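Local coordinates for protein acetyltransferase, GNAT family (Bacillus anthracis str. Sterne, PDB 3FBU) that binds coenzyme A and, as a GNAT-family acetyltransferase, probably transfers the acetyl group of acetyl-coenzyme A to an acceptor substrate, at residues K116-I121 with A163-E168; M140-Y145 with D158-A163; V21-S26 with N91-N96; R11-K16 with N58-L63. All coordinates share one frame; numbering follows the deposited sequence.

In the fold
Three of the contacts reach one mixed beta sheet. Contacts 1 and 2 share strand 155-165, which lies between strands 119-124 and 141-152, and so join three neighbouring strands at one edge of the sheet. Their centres are about 14 Å apart, and they touch through the salt bridges R119-E143 and R141-E168. Contact 4 joins strand 58-63 to the loop after strand 8-10. Contact 3 pairs helix 18-25 with the coenzyme A loop, and only it includes residues that bind the cofactor. It lies about 14 Å from contact 4, centre to centre. Contacts 3 and 4 interleave along the chain and close before the other two open. Both segments of contact 2 lie between those of contact 1.

Contact 1. Residues K116-I121 with A163-E168; sequences KLHRII and AILEEE
The H118 ring meets the carboxylate of E166 at its edge. ND1 of H118 donates to OE2 of E166 over 2.6 Å, with an N-H...O angle of 168°. The carboxylate oxygen lies in the ring plane and accepts this hydrogen bond on its anti lone pair. The two planes stand 72° apart. L165 runs beside the ring, and its CD2 lies 3.5 Å from NE2 of H118. The guanidinium of R119 carries CG2 of I121 over one face. CB of A163 approaches it obliquely. The R119 chain, stretched from CG to NE, crosses L165 at a slant, CD of R119 near CD2 of L165. NH1 of R119 pairs with E143 on strand 141-152.

Strands 119-124 and 155-165 are antiparallel neighbours in the sheet of the GNAT fold. I120 and I164 form a hydrogen-bonded pair, N of I120 lying 2.9 Å from O of I164. Their side chains lie on the face covered by helix 99-114. Past the strand end, N of E166 bonds to O of H118, and L165 to E168 form a type I turn. E166 thus grips H118 through both backbone and side chain, and its carboxylate probably favours a protonated imidazole.

Contact 2. Residues M140-Y145 with D158-A163; sequences MRREGY and DEYYYA
The guanidinium of R142 lies flat on the ring of Y160 in a cation-pi stack, centres 3.6 Å apart and planes at 12°. The same group stands nearly upright to the ring of Y162. Its NE and NH2 both donate to OH of Y162, each over 3.0 Å, and that oxygen lies in the guanidinium plane. The bend at chi3 of R142 (-53°) turns the guanidinium across Y160. CB of R142 sits over one face of Y162, 3.8 Å from the ring centroid. Y160 points its edge at the face of Y145 in a T-shaped pair, centroids 5.0 Å apart. A water lies 3.3 Å from OH of Y145 and 2.7 Å from OD2 of D158, bridging them. OD1 of D158 accepts from N of K148.

On the other face of the sheet, OE1 of E143 comes within 3.3 Å of CB of A163. NH1 of R141 makes a salt bridge to OE2 of E143, and R119 takes OE1.

The backbone sets these positions. Strands 141-152 and 155-165 form an antiparallel hairpin with a classic beta bulge. The N atoms of E143 and G144 both donate to O of Y161. The register shifts by one residue, and R142 and Y145 still project on the same face.

Farther out, E136 of helix 129-137 also bonds to the hydroxyl of Y162, and Y132 meets Y160 edge-to-face. That hydroxyl is thus held by R142 and E136. The R142 charge is probably stabilised by the pi face of Y160; its ion pair with E136 is long and weak.

Contact 3. Residues V21-S26 with N91-N96; sequences VHEYTS and NPKYFN. With COA (coenzyme A), chain C.
Y24 and N91 bring their backbones closest, with CA atoms 5.1 Å apart. Y24 lies near the end of helix 18-25. N91 follows strand 83-90 and opens a short 3-10 turn at 92-93. Its side chain makes an Asx turn, because OD1 of N91 accepts from N of K93 at 2.9 Å. No hydrogen bond joins the two segments.

The contact is mainly packing. CB of Y24 lies 3.8 Å from CA of N91 and 4.0 Å from CD of P92. CG of Y24 is placed between its backbone N and carbonyl carbon (chi1 60°), which turns a ring face over O of V21. CD2 of Y24 rests on CB of N91. The hydroxyl of Y24 reaches H72. The carboxylate of E23 lies near ND2 of N91, with planes 83° apart, but the angle is too poor for a bond. Its place beside K93 is doubtful.

Beyond the turn the loop meets coenzyme A. N of N96 donates to its O5A at 2.8 Å and 171°. The F95 ring is held between CA of P92 on one face and the pantetheine arm on the other. Backbone donation to the pyrophosphate is characteristic of the GNAT cofactor loop. N of G98 and OG of S101 also bond to coenzyme A. The N96 donor probably helps to offset the pyrophosphate charge, while Y24 packs against the start of the loop.

Contact 4. Residues R11-K16 with N58-L63; sequences RKFEFK and NFPVIL
This contact belongs to the N-terminal side of the GNAT fold, where the loop between strand 8-10 and helix 18-25 packs along strand 58-63. Strand 58-63 lies between strands 8-10 and 68-79. The loop leaves strand 8-10 at R11, and the antiparallel pairing lasts one bond more: N of R11 donates to O of P60 at 3.3 Å. The return bond is absent, because P60 has no N-H. Instead, O of R11 faces CD of P60, and it also lies in the ring plane of F59 at the ring edge.

Two side chains pack on P60 from different directions. F13 covers it with a ring face: CD of P60 stands 3.5 Å from the ring centroid of F13, only 9° off the normal, a CH-pi contact. R11 crosses P60 at about a right angle. CB of R11 points away from the strand, but chi1 of 64° turns the extended chain so that its guanidinium reaches P60 and I62. NH1 of R11 lies 3.7 Å from CG of P60, and NH2 of R11 lies 3.6 Å from CD1 of I62. NH1 also donates to O of K12 in the guanidinium plane, and D17 supplies a salt bridge. The guanidinium is thus fixed by polar partners while it covers apolar atoms.

K12 lies alongside F59, with CG of K12 at the ring edge. The NZ end goes on to O of G53. F13 also packs on V48 and V21. One water bridges the two backbones: it accepts from N of F13 at 3.0 Å and donates to O of N58 at 2.7 Å.

Contact 1. Residues K116-I121 with A163-E168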
# COMPACT_ATOMS: atom_id res chain seq x y z
N LYS A 116 2.77 16.33 29.68
CA LYS A 116 3.37 15.51 30.73
C LYS A 116 2.59 14.19 30.92
O LYS A 116 2.40 13.71 32.03
CB LYS A 116 3.46 16.32 32.04
CG LYS A 116 4.24 17.62 31.84
CD LYS A 116 4.33 18.49 33.07
CE LYS A 116 5.21 19.72 32.74
NZ LYS A 116 5.32 20.72 33.84
N LEU A 117 2.17 13.61 29.80
CA LEU A 117 1.51 12.31 29.82
C LEU A 117 2.50 11.18 30.13
O LEU A 117 3.71 11.32 29.90
CB LEU A 117 0.87 12.03 28.46
CG LEU A 117 -0.24 12.98 28.00
CD1 LEU A 117 -0.70 12.64 26.55
CD2 LEU A 117 -1.41 12.98 28.95
N HIS A 118 1.98 10.05 30.62
CA HIS A 118 2.79 8.88 30.90
C HIS A 118 2.92 7.91 29.73
O HIS A 118 3.99 7.27 29.51
CB HIS A 118 2.21 8.11 32.08
CG HIS A 118 2.85 6.78 32.29
ND1 HIS A 118 4.19 6.63 32.58
CD2 HIS A 118 2.34 5.52 32.20
CE1 HIS A 118 4.48 5.34 32.68
NE2 HIS A 118 3.37 4.65 32.45
N ARG A 119 1.84 7.79 28.98
CA ARG A 119 1.75 6.75 27.96
C ARG A 119 0.76 7.08 26.85
O ARG A 119 -0.18 7.68 27.11
CB ARG A 119 1.36 5.42 28.61
CG ARG A 119 1.38 4.15 27.72
CD ARG A 119 1.20 2.92 28.62
NE ARG A 119 0.99 1.66 27.94
CZ ARG A 119 -0.16 1.03 27.81
NH1 ARG A 119 -0.21 -0.07 27.15
NH2 ARG A 119 -1.26 1.51 28.33
N ILE A 120 1.04 6.68 25.61
CA ILE A 120 0.13 6.91 24.50
C ILE A 120 -0.00 5.57 23.74
O ILE A 120 1.00 4.87 23.51
CB ILE A 120 0.59 8.06 23.58
CG1 ILE A 120 0.64 9.40 24.35
CG2 ILE A 120 -0.33 8.18 22.36
CD1 ILE A 120 1.42 10.54 23.59
N ILE A 121 -1.24 5.22 23.40
CA ILE A 121 -1.52 3.95 22.75
C ILE A 121 -2.24 4.21 21.43
O ILE A 121 -2.80 5.30 21.21
CB ILE A 121 -2.38 3.01 23.67
CG1 ILE A 121 -3.84 3.51 23.84
CG2 ILE A 121 -1.66 2.81 25.05
CD1 ILE A 121 -4.83 2.96 22.76
N ALA A 163 1.98 0.85 21.83
CA ALA A 163 2.13 1.81 22.91
C ALA A 163 3.52 2.44 22.90
O ALA A 163 4.50 1.84 22.44
CB ALA A 163 1.89 1.14 24.27
N ILE A 164 3.57 3.65 23.45
CA ILE A 164 4.84 4.32 23.73
C ILE A 164 4.78 4.99 25.08
O ILE A 164 3.75 5.55 25.48
CB ILE A 164 5.22 5.27 22.59
CG1 ILE A 164 6.64 5.81 22.76
CG2 ILE A 164 4.18 6.45 22.45
CD1 ILE A 164 7.16 6.60 21.49
N LEU A 165 5.91 4.92 25.79
CA LEU A 165 6.05 5.47 27.12
C LEU A 165 6.85 6.78 27.14
O LEU A 165 7.65 7.02 26.23
CB LEU A 165 6.72 4.45 28.02
CG LEU A 165 5.88 3.23 28.44
CD1 LEU A 165 6.77 2.11 28.94
CD2 LEU A 165 4.86 3.64 29.50
N GLU A 166 6.59 7.58 28.16
CA GLU A 166 7.30 8.86 28.42
C GLU A 166 8.82 8.71 28.39
O GLU A 166 9.51 9.59 27.90
CB GLU A 166 6.87 9.51 29.75
CG GLU A 166 6.91 8.62 30.99
CD GLU A 166 6.45 9.33 32.26
OE1 GLU A 166 6.90 10.48 32.51
OE2 GLU A 166 5.65 8.76 33.03
N GLU A 167 9.33 7.57 28.85
CA GLU A 167 10.78 7.35 28.92
C GLU A 167 11.43 7.14 27.54
O GLU A 167 12.64 7.31 27.37
CB GLU A 167 11.08 6.15 29.82
CG GLU A 167 10.74 6.33 31.34
CD GLU A 167 10.99 5.06 32.18
OE1 GLU A 167 11.25 3.99 31.57
OE2 GLU A 167 10.94 5.14 33.45
N GLU A 168 10.63 6.76 26.55
CA GLU A 168 11.13 6.37 25.23
C GLU A 168 11.17 7.56 24.27
O GLU A 168 11.59 7.40 23.12
CB GLU A 168 10.24 5.28 24.63
CG GLU A 168 10.13 4.02 25.46
CD GLU A 168 9.22 3.01 24.79
OE1 GLU A 168 7.99 3.08 25.01
OE2 GLU A 168 9.74 2.15 24.05

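Contact 2. Residues M140-Y145 with D158-A163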
# COMPACT_ATOMS: atom_id res chain seq x y z
N MET A 140 6.48 3.59 18.44
CA MET A 140 5.57 2.76 19.23
C MET A 140 5.94 1.28 19.11
O MET A 140 6.49 0.81 18.10
CB MET A 140 4.09 3.03 18.87
CG MET A 140 3.65 4.52 18.86
SD MET A 140 1.84 4.77 18.48
CE MET A 140 1.20 4.47 20.15
N ARG A 141 5.65 0.54 20.18
CA ARG A 141 5.93 -0.87 20.26
C ARG A 141 4.62 -1.65 20.18
O ARG A 141 3.66 -1.29 20.86
CB ARG A 141 6.53 -1.19 21.61
CG ARG A 141 7.95 -0.77 21.81
CD ARG A 141 8.39 -0.90 23.26
NE ARG A 141 7.73 0.09 24.11
CZ ARG A 141 6.69 -0.20 24.90
NH1 ARG A 141 6.20 -1.44 24.99
NH2 ARG A 141 6.13 0.76 25.61
N ARG A 142 4.61 -2.73 19.41
CA ARG A 142 3.45 -3.64 19.40
C ARG A 142 3.42 -4.44 20.72
O ARG A 142 4.32 -5.26 21.01
CB ARG A 142 3.45 -4.57 18.18
CG ARG A 142 2.26 -5.48 18.15
CD ARG A 142 2.23 -6.46 16.98
NE ARG A 142 2.40 -5.80 15.68
CZ ARG A 142 2.70 -6.44 14.54
NH1 ARG A 142 2.86 -7.76 14.52
NH2 ARG A 142 2.83 -5.75 13.41
N GLU A 143 2.40 -4.18 21.54
CA GLU A 143 2.24 -4.83 22.84
C GLU A 143 1.16 -5.94 22.84
O GLU A 143 1.16 -6.84 23.70
CB GLU A 143 1.87 -3.80 23.87
CG GLU A 143 3.03 -2.89 24.25
CD GLU A 143 2.71 -2.08 25.49
OE1 GLU A 143 1.53 -1.78 25.71
OE2 GLU A 143 3.65 -1.72 26.24
N GLY A 144 0.27 -5.88 21.87
CA GLY A 144 -0.82 -6.84 21.80
C GLY A 144 -1.32 -7.17 20.42
O GLY A 144 -1.24 -6.36 19.50
N TYR A 145 -1.88 -8.38 20.31
CA TYR A 145 -2.52 -8.86 19.09
C TYR A 145 -3.76 -9.63 19.53
O TYR A 145 -3.66 -10.72 20.05
CB TYR A 145 -1.54 -9.70 18.31
CG TYR A 145 -2.02 -10.30 17.02
CD1 TYR A 145 -3.22 -9.91 16.41
CD2 TYR A 145 -1.26 -11.28 16.40
CE1 TYR A 145 -3.64 -10.51 15.20
CE2 TYR A 145 -1.66 -11.86 15.20
CZ TYR A 145 -2.86 -11.47 14.61
OH TYR A 145 -3.22 -12.05 13.41
N ASP A 158 -9.72 -8.50 14.17
CA ASP A 158 -8.54 -8.59 15.02
C ASP A 158 -8.07 -7.15 15.29
O ASP A 158 -8.47 -6.23 14.61
CB ASP A 158 -7.38 -9.36 14.35
CG ASP A 158 -7.65 -10.85 14.12
OD1 ASP A 158 -8.65 -11.42 14.64
OD2 ASP A 158 -6.84 -11.47 13.39
N GLU A 159 -7.20 -6.97 16.28
CA GLU A 159 -6.66 -5.66 16.55
C GLU A 159 -5.21 -5.81 16.99
O GLU A 159 -4.93 -6.64 17.85
CB GLU A 159 -7.48 -5.02 17.67
CG GLU A 159 -7.15 -3.65 18.06
CD GLU A 159 -8.10 -3.14 19.15
OE1 GLU A 159 -8.98 -3.92 19.59
OE2 GLU A 159 -7.99 -1.97 19.53
N TYR A 160 -4.32 -5.00 16.42
CA TYR A 160 -2.99 -4.79 17.02
C TYR A 160 -3.07 -3.63 17.98
O TYR A 160 -3.75 -2.65 17.70
CB TYR A 160 -1.97 -4.40 15.96
CG TYR A 160 -1.44 -5.49 15.06
CD1 TYR A 160 -1.31 -6.80 15.47
CD2 TYR A 160 -0.99 -5.16 13.78
CE1 TYR A 160 -0.79 -7.77 14.62
CE2 TYR A 160 -0.45 -6.10 12.95
CZ TYR A 160 -0.36 -7.41 13.36
OH TYR A 160 0.18 -8.34 12.50
N TYR A 161 -2.33 -3.73 19.07
CA TYR A 161 -2.25 -2.69 20.07
C TYR A 161 -0.79 -2.26 20.22
O TYR A 161 0.09 -3.08 20.52
CB TYR A 161 -2.75 -3.28 21.36
CG TYR A 161 -3.00 -2.35 22.49
CD1 TYR A 161 -4.29 -2.05 22.90
CD2 TYR A 161 -1.92 -1.80 23.21
CE1 TYR A 161 -4.50 -1.24 24.00
CE2 TYR A 161 -2.13 -0.99 24.29
CZ TYR A 161 -3.42 -0.72 24.68
OH TYR A 161 -3.58 0.11 25.78
N TYR A 162 -0.56 -0.99 20.00
CA TYR A 162 0.76 -0.36 20.12
C TYR A 162 0.79 0.64 21.25
O TYR A 162 -0.24 1.24 21.60
CB TYR A 162 1.10 0.36 18.81
CG TYR A 162 1.59 -0.53 17.71
CD1 TYR A 162 0.71 -1.33 17.00
CD2 TYR A 162 2.95 -0.61 17.39
CE1 TYR A 162 1.15 -2.13 16.00
CE2 TYR A 162 3.39 -1.42 16.37
CZ TYR A 162 2.48 -2.19 15.69
OH TYR A 162 2.85 -3.04 14.66
N ALA A 163 1.98 0.85 21.83
CA ALA A 163 2.13 1.81 22.91
C ALA A 163 3.52 2.44 22.90
O ALA A 163 4.50 1.84 22.44
CB ALA A 163 1.89 1.14 24.27
O HOH W 1 -5.30 -10.75 11.23

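Contact 3. Residues V21-S26 with N91-N96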
# COMPACT_ATOMS: atom_id res chain seq x y z
N VAL A 21 -12.43 18.28 5.10
CA VAL A 21 -12.51 16.99 5.80
C VAL A 21 -13.41 16.02 5.03
O VAL A 21 -13.06 14.84 4.86
CB VAL A 21 -13.00 17.18 7.24
CG1 VAL A 21 -13.32 15.80 7.93
CG2 VAL A 21 -11.94 17.94 8.02
N HIS A 22 -14.54 16.52 4.54
CA HIS A 22 -15.49 15.69 3.82
C HIS A 22 -14.88 15.00 2.58
O HIS A 22 -15.27 13.89 2.19
CB HIS A 22 -16.75 16.47 3.49
CG HIS A 22 -17.87 15.60 3.04
ND1 HIS A 22 -18.52 14.75 3.91
CD2 HIS A 22 -18.43 15.42 1.82
CE1 HIS A 22 -19.44 14.08 3.23
NE2 HIS A 22 -19.41 14.47 1.97
N GLU A 23 -13.89 15.63 1.98
CA GLU A 23 -13.23 15.07 0.81
C GLU A 23 -12.72 13.64 1.09
O GLU A 23 -12.72 12.79 0.20
CB GLU A 23 -12.09 16.01 0.39
CG GLU A 23 -11.35 15.59 -0.86
CD GLU A 23 -10.26 16.60 -1.25
OE1 GLU A 23 -10.08 17.59 -0.50
OE2 GLU A 23 -9.61 16.40 -2.29
N TYR A 24 -12.30 13.37 2.32
CA TYR A 24 -11.83 12.03 2.69
C TYR A 24 -12.79 11.23 3.59
O TYR A 24 -12.82 10.02 3.50
CB TYR A 24 -10.41 12.06 3.28
CG TYR A 24 -10.18 12.89 4.53
CD1 TYR A 24 -10.35 12.34 5.80
CD2 TYR A 24 -9.69 14.21 4.44
CE1 TYR A 24 -10.13 13.10 6.97
CE2 TYR A 24 -9.45 14.97 5.59
CZ TYR A 24 -9.65 14.42 6.85
OH TYR A 24 -9.40 15.19 7.98
N THR A 25 -13.57 11.89 4.43
CA THR A 25 -14.52 11.15 5.26
C THR A 25 -15.70 10.56 4.46
O THR A 25 -16.38 9.65 4.94
CB THR A 25 -15.02 11.96 6.47
OG1 THR A 25 -15.65 13.16 6.02
CG2 THR A 25 -13.88 12.25 7.45
N SER A 26 -15.93 11.07 3.25
CA SER A 26 -16.90 10.49 2.32
C SER A 26 -16.33 9.37 1.46
O SER A 26 -17.04 8.77 0.64
CB SER A 26 -17.45 11.61 1.42
OG SER A 26 -16.44 12.18 0.61
N ASN A 91 -6.26 12.42 3.75
CA ASN A 91 -6.74 12.52 2.39
C ASN A 91 -5.79 11.74 1.50
O ASN A 91 -4.58 12.03 1.48
CB ASN A 91 -6.78 14.00 1.98
CG ASN A 91 -7.40 14.22 0.61
OD1 ASN A 91 -7.20 13.45 -0.33
ND2 ASN A 91 -8.16 15.31 0.49
N PRO A 92 -6.32 10.76 0.75
CA PRO A 92 -5.50 9.92 -0.14
C PRO A 92 -4.67 10.69 -1.16
O PRO A 92 -3.64 10.19 -1.60
CB PRO A 92 -6.51 9.05 -0.87
CG PRO A 92 -7.81 9.24 -0.24
CD PRO A 92 -7.75 10.40 0.73
N LYS A 93 -5.09 11.90 -1.52
CA LYS A 93 -4.23 12.73 -2.40
C LYS A 93 -2.87 12.97 -1.80
O LYS A 93 -1.92 13.28 -2.53
CB LYS A 93 -4.85 14.09 -2.68
CG LYS A 93 -6.09 14.01 -3.50
CD LYS A 93 -6.74 15.37 -3.55
CE LYS A 93 -8.08 15.31 -4.24
NZ LYS A 93 -7.99 14.76 -5.62
N TYR A 94 -2.76 12.86 -0.48
CA TYR A 94 -1.52 13.22 0.20
C TYR A 94 -0.83 12.05 0.91
O TYR A 94 0.09 12.26 1.69
CB TYR A 94 -1.79 14.38 1.17
CG TYR A 94 -2.38 15.56 0.44
CD1 TYR A 94 -1.55 16.48 -0.20
CD2 TYR A 94 -3.75 15.74 0.34
CE1 TYR A 94 -2.07 17.56 -0.89
CE2 TYR A 94 -4.29 16.81 -0.38
CZ TYR A 94 -3.44 17.71 -0.98
OH TYR A 94 -3.95 18.79 -1.67
N PHE A 95 -1.25 10.83 0.61
CA PHE A 95 -0.63 9.63 1.19
C PHE A 95 0.83 9.44 0.77
O PHE A 95 1.27 9.91 -0.30
CB PHE A 95 -1.39 8.36 0.77
CG PHE A 95 -2.73 8.16 1.44
CD1 PHE A 95 -3.17 8.98 2.46
CD2 PHE A 95 -3.53 7.09 1.05
CE1 PHE A 95 -4.40 8.74 3.07
CE2 PHE A 95 -4.76 6.86 1.66
CZ PHE A 95 -5.19 7.70 2.67
N ASN A 96 1.55 8.72 1.62
CA ASN A 96 2.87 8.23 1.32
C ASN A 96 3.89 9.33 1.06
O ASN A 96 4.84 9.15 0.30
CB ASN A 96 2.79 7.25 0.14
CG ASN A 96 1.89 6.08 0.44
OD1 ASN A 96 2.00 5.47 1.50
ND2 ASN A 96 0.98 5.76 -0.46
N1A COA C . 1.77 -1.83 2.20
C2A COA C . 2.89 -1.66 2.96
N3A COA C . 3.27 -0.40 3.36
C4A COA C . 2.51 0.66 3.00
C5A COA C . 1.36 0.51 2.23
C6A COA C . 0.98 -0.76 1.84
N6A COA C . -0.13 -0.96 1.12
N7A COA C . 0.83 1.73 2.04
C8A COA C . 1.61 2.65 2.65
N9A COA C . 2.66 2.00 3.25
C1B COA C . 3.68 2.53 4.15
C2B COA C . 4.50 3.67 3.53
O2B COA C . 5.56 3.19 2.71
C3B COA C . 4.97 4.36 4.80
O3B COA C . 6.11 3.69 5.33
P3B COA C . 7.64 4.10 4.98
O7A COA C . 8.58 3.45 5.94
O8A COA C . 7.90 3.69 3.56
O9A COA C . 7.72 5.61 5.13
C4B COA C . 3.79 4.20 5.76
O4B COA C . 3.08 3.07 5.32
C5B COA C . 2.85 5.40 5.75
O5B COA C . 3.54 6.48 6.36
P1A COA C . 3.08 7.99 6.11
O1A COA C . 3.50 8.41 4.71
O2A COA C . 3.62 8.85 7.18
O3A COA C . 1.48 7.86 6.26
P2A COA C . 0.37 8.61 5.36
O4A COA C . 0.63 10.10 5.39
O5A COA C . 0.34 7.96 3.97
O6A COA C . -0.97 8.22 6.18
CBP COA C . -2.65 6.79 7.08
CCP COA C . -1.17 6.95 6.76
CDP COA C . -3.03 8.02 7.93
CEP COA C . -2.75 5.47 7.84
CAP COA C . -3.47 6.74 5.76
OAP COA C . -3.18 5.57 5.01
C9P COA C . -4.95 6.73 5.99
O9P COA C . -5.61 7.90 6.29
N8P COA C . -5.62 5.57 5.99
C7P COA C . -7.08 5.54 6.03
C6P COA C . -7.65 5.84 7.41
C5P COA C . -7.18 4.82 8.45
O5P COA C . -7.31 3.59 8.28
N4P COA C . -6.68 5.34 9.55
C3P COA C . -6.08 4.49 10.59
C2P COA C . -7.07 3.85 11.53
S1P COA C . -6.20 2.99 12.88

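Contact 4. Residues R11-K16 with N58-L63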
# COMPACT_ATOMS: atom_id res chain seq x y z
N ARG A 11 -3.80 22.18 14.52
CA ARG A 11 -4.55 23.17 15.27
C ARG A 11 -5.94 22.60 15.57
O ARG A 11 -6.24 21.46 15.17
CB ARG A 11 -4.62 24.49 14.48
CG ARG A 11 -5.38 24.41 13.13
CD ARG A 11 -5.77 25.77 12.59
NE ARG A 11 -6.20 25.75 11.19
CZ ARG A 11 -7.38 25.28 10.75
NH1 ARG A 11 -8.27 24.79 11.58
NH2 ARG A 11 -7.67 25.30 9.45
N LYS A 12 -6.78 23.35 16.28
CA LYS A 12 -8.17 22.94 16.46
C LYS A 12 -9.00 23.32 15.22
O LYS A 12 -8.62 24.20 14.44
CB LYS A 12 -8.76 23.52 17.75
CG LYS A 12 -8.32 22.74 18.99
CD LYS A 12 -8.45 23.52 20.28
CE LYS A 12 -9.87 23.80 20.67
NZ LYS A 12 -9.91 24.27 22.11
N PHE A 13 -10.11 22.60 15.03
CA PHE A 13 -10.98 22.78 13.88
C PHE A 13 -11.66 24.16 13.92
O PHE A 13 -11.95 24.65 15.00
CB PHE A 13 -12.10 21.73 13.90
CG PHE A 13 -11.74 20.43 13.24
CD1 PHE A 13 -11.44 20.38 11.89
CD2 PHE A 13 -11.78 19.22 13.95
CE1 PHE A 13 -11.14 19.16 11.25
CE2 PHE A 13 -11.46 18.02 13.34
CZ PHE A 13 -11.15 17.98 11.98
N GLU A 14 -11.85 24.76 12.76
CA GLU A 14 -12.85 25.81 12.54
C GLU A 14 -13.95 25.19 11.69
O GLU A 14 -13.68 24.28 10.91
CB GLU A 14 -12.23 26.98 11.78
CG GLU A 14 -10.97 27.53 12.39
CD GLU A 14 -11.22 28.23 13.71
OE1 GLU A 14 -12.28 28.89 13.87
OE2 GLU A 14 -10.33 28.15 14.58
N PHE A 15 -15.17 25.69 11.81
CA PHE A 15 -16.28 25.10 11.10
C PHE A 15 -16.04 25.03 9.59
O PHE A 15 -16.40 24.08 8.97
CB PHE A 15 -17.64 25.72 11.44
CG PHE A 15 -18.77 24.91 10.98
CD1 PHE A 15 -19.07 23.71 11.58
CD2 PHE A 15 -19.53 25.31 9.92
CE1 PHE A 15 -20.09 22.96 11.12
CE2 PHE A 15 -20.55 24.57 9.49
CZ PHE A 15 -20.84 23.37 10.08
N LYS A 16 -15.42 26.04 9.01
CA LYS A 16 -15.22 26.00 7.58
C LYS A 16 -14.25 24.91 7.12
O LYS A 16 -14.16 24.65 5.97
CB LYS A 16 -14.84 27.33 6.99
CG LYS A 16 -13.64 27.92 7.42
CD LYS A 16 -13.54 29.24 6.67
CE LYS A 16 -12.73 30.22 7.44
NZ LYS A 16 -12.00 31.20 6.67
N ASN A 58 -10.14 15.60 18.02
CA ASN A 58 -9.67 15.44 16.67
C ASN A 58 -9.16 16.81 16.22
O ASN A 58 -9.78 17.84 16.56
CB ASN A 58 -10.79 14.90 15.74
CG ASN A 58 -11.27 13.51 16.13
OD1 ASN A 58 -10.78 12.53 15.60
ND2 ASN A 58 -12.22 13.43 17.09
N PHE A 59 -8.04 16.82 15.49
CA PHE A 59 -7.32 18.05 15.19
C PHE A 59 -6.80 18.05 13.77
O PHE A 59 -6.05 17.16 13.40
CB PHE A 59 -6.16 18.24 16.18
CG PHE A 59 -6.58 18.12 17.63
CD1 PHE A 59 -6.99 19.24 18.34
CD2 PHE A 59 -6.59 16.89 18.26
CE1 PHE A 59 -7.37 19.14 19.65
CE2 PHE A 59 -6.99 16.78 19.58
CZ PHE A 59 -7.38 17.90 20.28
N PRO A 60 -7.21 19.04 12.95
CA PRO A 60 -6.78 19.07 11.56
C PRO A 60 -5.28 19.30 11.43
O PRO A 60 -4.69 19.99 12.26
CB PRO A 60 -7.57 20.26 10.96
CG PRO A 60 -7.91 21.10 12.13
CD PRO A 60 -8.13 20.16 13.25
N VAL A 61 -4.73 18.74 10.36
CA VAL A 61 -3.34 18.82 10.00
C VAL A 61 -3.31 19.68 8.73
O VAL A 61 -3.93 19.36 7.71
CB VAL A 61 -2.75 17.41 9.75
CG1 VAL A 61 -1.29 17.52 9.29
CG2 VAL A 61 -2.85 16.52 11.01
N ILE A 62 -2.59 20.79 8.82
CA ILE A 62 -2.56 21.81 7.78
C ILE A 62 -1.15 21.91 7.21
O ILE A 62 -0.20 22.08 7.97
CB ILE A 62 -2.96 23.19 8.34
CG1 ILE A 62 -4.29 23.14 9.07
CG2 ILE A 62 -3.02 24.22 7.22
CD1 ILE A 62 -5.44 22.83 8.18
N LEU A 63 -1.02 21.77 5.89
CA LEU A 63 0.26 21.97 5.19
C LEU A 63 0.63 23.44 5.27
O LEU A 63 -0.14 24.30 4.84
CB LEU A 63 0.14 21.52 3.73
CG LEU A 63 0.81 20.20 3.42
CD1 LEU A 63 0.25 19.48 2.18
CD2 LEU A 63 2.33 20.47 3.26
O HOH W 2 -10.39 20.38 17.01